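Local structure of multicopper oxidase (Arthrobacter sp. FB24, 3GDC) at residues Asp162-Thr174 against Tyr183-Val197. The protein is a multicopper oxidase of the cupredoxin type that probably oxidises phenolic substrates and passes the electrons through its copper sites to molecular oxygen. Residues are numbered along the deposited sequence; the frame is centred on the assembly and turned at random.
Sequences DDEMVMVMNGYNT and YSVNGLPFHFMDFPV. With CA (calcium ion), chain H.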
loop_
_atom_site.group_PDB
_atom_site.type_symbol
_atom_site.label_atom_id
_atom_site.label_comp_id
_atom_site.label_asym_id
_atom_site.label_seq_id
_atom_site.Cartn_x
_atom_site.Cartn_y
_atom_site.Cartn_z
ATOM N N ASP A 162 -2.778 -13.094 -25.693
ATOM C CA ASP A 162 -1.879 -13.347 -26.804
ATOM C C ASP A 162 -0.469 -13.657 -26.313
ATOM O O ASP A 162 0.278 -14.370 -26.976
ATOM C CB ASP A 162 -1.869 -12.163 -27.767
ATOM C CG ASP A 162 -3.213 -11.947 -28.426
ATOM O OD1 ASP A 162 -3.760 -12.940 -28.968
ATOM O OD2 ASP A 162 -3.730 -10.800 -28.388
ATOM N N ASP A 163 -0.110 -13.129 -25.143
ATOM C CA ASP A 163 1.227 -13.334 -24.573
ATOM C C ASP A 163 1.117 -13.316 -23.050
ATOM O O ASP A 163 0.887 -12.267 -22.460
ATOM C CB ASP A 163 2.191 -12.235 -25.061
ATOM C CG ASP A 163 3.666 -12.534 -24.749
ATOM O OD1 ASP A 163 3.984 -13.520 -24.043
ATOM O OD2 ASP A 163 4.531 -11.758 -25.225
ATOM N N GLU A 164 1.265 -14.474 -22.421
ATOM C CA GLU A 164 1.147 -14.572 -20.969
ATOM C C GLU A 164 2.519 -14.770 -20.355
ATOM O O GLU A 164 3.356 -15.527 -20.874
ATOM C CB GLU A 164 0.218 -15.721 -20.578
ATOM C CG GLU A 164 -0.301 -15.677 -19.132
ATOM C CD GLU A 164 -1.558 -16.511 -18.966
ATOM O OE1 GLU A 164 -2.011 -17.078 -19.987
ATOM O OE2 GLU A 164 -2.102 -16.599 -17.842
ATOM N N MET A 165 2.762 -14.077 -19.254
ATOM C CA MET A 165 4.073 -14.115 -18.620
ATOM C C MET A 165 3.986 -13.990 -17.101
ATOM O O MET A 165 2.932 -13.635 -16.550
ATOM C CB MET A 165 4.995 -13.037 -19.206
ATOM C CG MET A 165 4.379 -11.676 -19.300
ATOM S SD MET A 165 5.453 -10.493 -20.158
ATOM C CE MET A 165 5.229 -10.975 -21.849
ATOM N N VAL A 166 5.096 -14.319 -16.445
ATOM C CA VAL A 166 5.223 -14.232 -14.994
ATOM C C VAL A 166 6.436 -13.378 -14.622
ATOM O O VAL A 166 7.517 -13.506 -15.202
ATOM C CB VAL A 166 5.260 -15.644 -14.290
ATOM C CG1 VAL A 166 6.392 -16.527 -14.810
ATOM C CG2 VAL A 166 5.320 -15.508 -12.768
ATOM N N MET A 167 6.224 -12.500 -13.649
ATOM C CA MET A 167 7.273 -11.620 -13.144
ATOM C C MET A 167 7.324 -11.677 -11.624
ATOM O O MET A 167 6.387 -11.228 -10.939
ATOM C CB MET A 167 7.020 -10.180 -13.605
ATOM C CG MET A 167 7.202 -10.003 -15.101
ATOM S SD MET A 167 7.157 -8.264 -15.553
ATOM C CE MET A 167 7.647 -8.391 -17.287
ATOM N N VAL A 168 8.418 -12.219 -11.101
ATOM C CA VAL A 168 8.619 -12.297 -9.659
ATOM C C VAL A 168 9.658 -11.241 -9.252
ATOM O O VAL A 168 10.805 -11.253 -9.727
ATOM C CB VAL A 168 9.065 -13.701 -9.196
ATOM C CG1 VAL A 168 9.230 -13.731 -7.679
ATOM C CG2 VAL A 168 8.067 -14.790 -9.670
ATOM N N MET A 169 9.228 -10.317 -8.399
ATOM C CA MET A 169 10.077 -9.220 -7.938
ATOM C C MET A 169 10.736 -9.631 -6.635
ATOM O O MET A 169 10.046 -9.983 -5.669
ATOM C CB MET A 169 9.245 -7.945 -7.711
ATOM C CG MET A 169 8.467 -7.457 -8.911
ATOM S SD MET A 169 7.526 -5.953 -8.549
ATOM C CE MET A 169 6.293 -6.587 -7.391
ATOM N N ASN A 170 12.068 -9.587 -6.596
ATOM C CA ASN A 170 12.794 -9.987 -5.398
ATOM C C ASN A 170 13.939 -9.036 -5.048
ATOM O O ASN A 170 14.138 -8.004 -5.708
ATOM C CB ASN A 170 13.346 -11.419 -5.548
ATOM C CG ASN A 170 14.462 -11.512 -6.593
ATOM O OD1 ASN A 170 14.841 -10.505 -7.185
ATOM N ND2 ASN A 170 14.994 -12.716 -6.812
ATOM N N GLY A 171 14.673 -9.408 -4.005
ATOM C CA GLY A 171 15.832 -8.652 -3.548
ATOM C C GLY A 171 16.918 -9.618 -3.140
ATOM O O GLY A 171 16.644 -10.776 -2.798
ATOM N N TYR A 172 18.156 -9.137 -3.172
ATOM C CA TYR A 172 19.299 -9.936 -2.769
ATOM C C TYR A 172 20.057 -9.232 -1.666
ATOM O O TYR A 172 20.541 -8.115 -1.852
ATOM C CB TYR A 172 20.233 -10.211 -3.950
ATOM C CG TYR A 172 19.603 -11.099 -5.002
ATOM C CD1 TYR A 172 19.409 -12.463 -4.760
ATOM C CD2 TYR A 172 19.172 -10.570 -6.214
ATOM C CE1 TYR A 172 18.817 -13.284 -5.712
ATOM C CE2 TYR A 172 18.574 -11.382 -7.182
ATOM C CZ TYR A 172 18.403 -12.744 -6.912
ATOM O OH TYR A 172 17.809 -13.565 -7.830
ATOM N N ASN A 173 20.103 -9.898 -0.516
ATOM C CA ASN A 173 20.859 -9.458 0.643
ATOM C C ASN A 173 22.204 -10.176 0.609
ATOM O O ASN A 173 22.314 -11.353 0.982
ATOM C CB ASN A 173 20.071 -9.779 1.920
ATOM C CG ASN A 173 20.775 -9.315 3.188
ATOM O OD1 ASN A 173 21.903 -8.807 3.147
ATOM N ND2 ASN A 173 20.107 -9.485 4.322
ATOM N N THR A 174 23.223 -9.472 0.129
ATOM C CA THR A 174 24.520 -10.092 -0.131
ATOM C C THR A 174 25.533 -9.939 1.016
ATOM O O THR A 174 26.461 -10.737 1.119
ATOM C CB THR A 174 25.142 -9.562 -1.438
ATOM O OG1 THR A 174 25.398 -8.162 -1.302
ATOM C CG2 THR A 174 24.189 -9.772 -2.619
ATOM N N TYR A 183 18.235 -5.795 -6.538
ATOM C CA TYR A 183 16.810 -6.086 -6.774
ATOM C C TYR A 183 16.657 -6.636 -8.170
ATOM O O TYR A 183 17.470 -6.353 -9.049
ATOM C CB TYR A 183 15.967 -4.817 -6.614
ATOM C CG TYR A 183 16.061 -4.203 -5.232
ATOM C CD1 TYR A 183 15.109 -4.487 -4.262
ATOM C CD2 TYR A 183 17.124 -3.351 -4.886
ATOM C CE1 TYR A 183 15.186 -3.930 -2.981
ATOM C CE2 TYR A 183 17.220 -2.799 -3.611
ATOM C CZ TYR A 183 16.247 -3.093 -2.661
ATOM O OH TYR A 183 16.325 -2.537 -1.405
ATOM N N SER A 184 15.636 -7.457 -8.397
ATOM C CA SER A 184 15.449 -7.988 -9.738
ATOM C C SER A 184 13.989 -8.282 -10.025
ATOM O O SER A 184 13.165 -8.307 -9.114
ATOM C CB SER A 184 16.312 -9.246 -9.962
ATOM O OG SER A 184 15.627 -10.450 -9.628
ATOM N N VAL A 185 13.690 -8.447 -11.310
ATOM C CA VAL A 185 12.515 -9.197 -11.722
ATOM C C VAL A 185 12.991 -10.482 -12.396
ATOM O O VAL A 185 13.796 -10.456 -13.335
ATOM C CB VAL A 185 11.530 -8.376 -12.598
ATOM C CG1 VAL A 185 12.250 -7.568 -13.688
ATOM C CG2 VAL A 185 10.477 -9.296 -13.227
ATOM N N ASN A 186 12.519 -11.616 -11.886
ATOM C CA ASN A 186 12.897 -12.925 -12.430
ATOM C C ASN A 186 14.353 -13.372 -12.298
ATOM O O ASN A 186 14.807 -14.245 -13.027
ATOM C CB ASN A 186 12.357 -13.089 -13.865
ATOM C CG ASN A 186 10.861 -13.259 -13.887
ATOM O OD1 ASN A 186 10.236 -13.394 -12.829
ATOM N ND2 ASN A 186 10.268 -13.260 -15.080
ATOM N N GLY A 187 15.078 -12.786 -11.347
ATOM C CA GLY A 187 16.320 -13.379 -10.883
ATOM C C GLY A 187 17.598 -12.582 -11.028
ATOM O O GLY A 187 18.486 -12.711 -10.184
ATOM N N LEU A 188 17.709 -11.781 -12.087
ATOM C CA LEU A 188 18.973 -11.085 -12.371
ATOM C C LEU A 188 18.793 -9.579 -12.536
ATOM O O LEU A 188 18.080 -9.136 -13.436
ATOM C CB LEU A 188 19.628 -11.637 -13.630
ATOM C CG LEU A 188 20.070 -13.094 -13.695
ATOM C CD1 LEU A 188 20.685 -13.322 -15.089
ATOM C CD2 LEU A 188 21.063 -13.405 -12.580
ATOM N N PRO A 189 19.444 -8.793 -11.669
ATOM C CA PRO A 189 19.435 -7.337 -11.773
ATOM C C PRO A 189 19.738 -6.872 -13.202
ATOM O O PRO A 189 20.695 -7.357 -13.825
ATOM C CB PRO A 189 20.567 -6.933 -10.833
ATOM C CG PRO A 189 20.521 -7.978 -9.778
ATOM C CD PRO A 189 20.240 -9.242 -10.510
ATOM N N PHE A 190 18.893 -5.975 -13.707
ATOM C CA PHE A 190 19.049 -5.331 -15.029
ATOM C C PHE A 190 19.001 -6.241 -16.268
ATOM O O PHE A 190 19.283 -5.780 -17.384
ATOM C CB PHE A 190 20.342 -4.501 -15.102
ATOM C CG PHE A 190 20.484 -3.465 -14.022
ATOM C CD1 PHE A 190 19.650 -2.350 -13.988
ATOM C CD2 PHE A 190 21.495 -3.572 -13.077
ATOM C CE1 PHE A 190 19.800 -1.375 -12.996
ATOM C CE2 PHE A 190 21.657 -2.596 -12.083
ATOM C CZ PHE A 190 20.813 -1.500 -12.044
ATOM N N HIS A 191 18.623 -7.509 -16.102
ATOM C CA HIS A 191 18.563 -8.422 -17.251
ATOM C C HIS A 191 17.713 -7.882 -18.405
ATOM O O HIS A 191 18.117 -7.980 -19.583
ATOM C CB HIS A 191 18.084 -9.819 -16.825
ATOM C CG HIS A 191 17.805 -10.743 -17.972
ATOM N ND1 HIS A 191 18.788 -11.495 -18.579
ATOM C CD2 HIS A 191 16.652 -11.038 -18.619
ATOM C CE1 HIS A 191 18.251 -12.212 -19.552
ATOM N NE2 HIS A 191 16.956 -11.957 -19.592
ATOM N N PHE A 192 16.547 -7.320 -18.084
ATOM C CA PHE A 192 15.616 -6.866 -19.124
ATOM C C PHE A 192 15.976 -5.483 -19.700
ATOM O O PHE A 192 15.296 -4.974 -20.591
ATOM C CB PHE A 192 14.158 -6.945 -18.640
ATOM C CG PHE A 192 13.714 -8.350 -18.317
ATOM C CD1 PHE A 192 13.471 -9.270 -19.347
ATOM C CD2 PHE A 192 13.579 -8.768 -16.995
ATOM C CE1 PHE A 192 13.071 -10.585 -19.067
ATOM C CE2 PHE A 192 13.169 -10.092 -16.695
ATOM C CZ PHE A 192 12.919 -10.999 -17.739
ATOM N N MET A 193 17.061 -4.905 -19.198
ATOM C CA MET A 193 17.681 -3.746 -19.860
ATOM C C MET A 193 18.426 -4.240 -21.091
ATOM O O MET A 193 18.349 -3.630 -22.166
ATOM C CB MET A 193 18.654 -3.014 -18.936
ATOM C CG MET A 193 18.034 -2.361 -17.703
ATOM S SD MET A 193 16.958 -0.973 -18.107
ATOM C CE MET A 193 18.176 0.270 -18.594
ATOM N N ASP A 194 19.137 -5.351 -20.925
ATOM C CA ASP A 194 19.963 -5.925 -21.998
ATOM C C ASP A 194 19.175 -6.815 -22.931
ATOM O O ASP A 194 19.520 -6.944 -24.118
ATOM C CB ASP A 194 21.132 -6.709 -21.404
ATOM C CG ASP A 194 22.119 -5.815 -20.702
ATOM O OD1 ASP A 194 22.242 -4.638 -21.111
ATOM O OD2 ASP A 194 22.776 -6.283 -19.745
ATOM N N PHE A 195 18.134 -7.446 -22.385
ATOM C CA PHE A 195 17.293 -8.375 -23.116
ATOM C C PHE A 195 15.842 -7.980 -22.915
ATOM O O PHE A 195 15.136 -8.586 -22.115
ATOM C CB PHE A 195 17.569 -9.815 -22.655
ATOM C CG PHE A 195 18.982 -10.240 -22.908
ATOM C CD1 PHE A 195 19.362 -10.678 -24.175
ATOM C CD2 PHE A 195 19.948 -10.137 -21.909
ATOM C CE1 PHE A 195 20.677 -11.036 -24.435
ATOM C CE2 PHE A 195 21.265 -10.493 -22.159
ATOM C CZ PHE A 195 21.629 -10.946 -23.425
ATOM N N PRO A 196 15.405 -6.915 -23.613
ATOM C CA PRO A 196 14.046 -6.422 -23.391
ATOM C C PRO A 196 12.972 -7.486 -23.620
ATOM O O PRO A 196 13.162 -8.420 -24.416
ATOM C CB PRO A 196 13.907 -5.298 -24.428
ATOM C CG PRO A 196 15.291 -4.828 -24.659
ATOM C CD PRO A 196 16.120 -6.099 -24.615
ATOM N N VAL A 197 11.851 -7.339 -22.919
ATOM C CA VAL A 197 10.706 -8.237 -23.091
ATOM C C VAL A 197 10.038 -7.975 -24.442
ATOM O O VAL A 197 9.475 -6.904 -24.660
ATOM C CB VAL A 197 9.674 -8.035 -21.965
ATOM C CG1 VAL A 197 8.527 -9.035 -22.106
ATOM C CG2 VAL A 197 10.334 -8.177 -20.603
HETATM CA CA CA H . 22.548 -6.477 3.318
#
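At the edge of the Tyr-172 ring, near its plane, sits the carbonyl O of Gly-187, and the phenol OH donates to it at 2.6 Å; Ser-184 OG and Pro-189 CD approach the same ring obliquely. The amide of Asn-186 is another flat group and shows how one side chain can prolong a sheet beyond the end of a strand. Asn-186 ND2 gives a nearly straight bond (177°) to Val-166 O, 2.8 Å away and in the amide plane, while Asn-186 OD1 takes the N-H of Val-168 at 2.8 Å. With CG beside its own backbone N (chi1 -71°), the amide turns its OD1 and ND2 atoms toward the strand, mimicking a further peptide. Its backbone N also donates to Val-168 O, so three bonds hold the residue. With an alanine here, Val-166 O and the N-H of Val-168 would probably lose these mates, leaving the backbone bond to Val-168 O to join the residue to the strand. Two residues before Asn-186, Ser-184 forms an antiparallel hydrogen-bonded pair with Asn-170, and Ser-184 OG accepts from Gly-187 N in an ST motif. Val-185 CG2 packs on Met-167 CB at 3.6 Å; farther along, Met-165 CE and Val-197 CG1 meet tip to tip. The hairpin of strands 163-172 and 182-185, whose connection carries calcium ligands, forms one margin of a cupredoxin-like sheet; strand 205-211 flanks 163-172 on its other side, and helix 13-18 packs on Asn-186 through Leu-17.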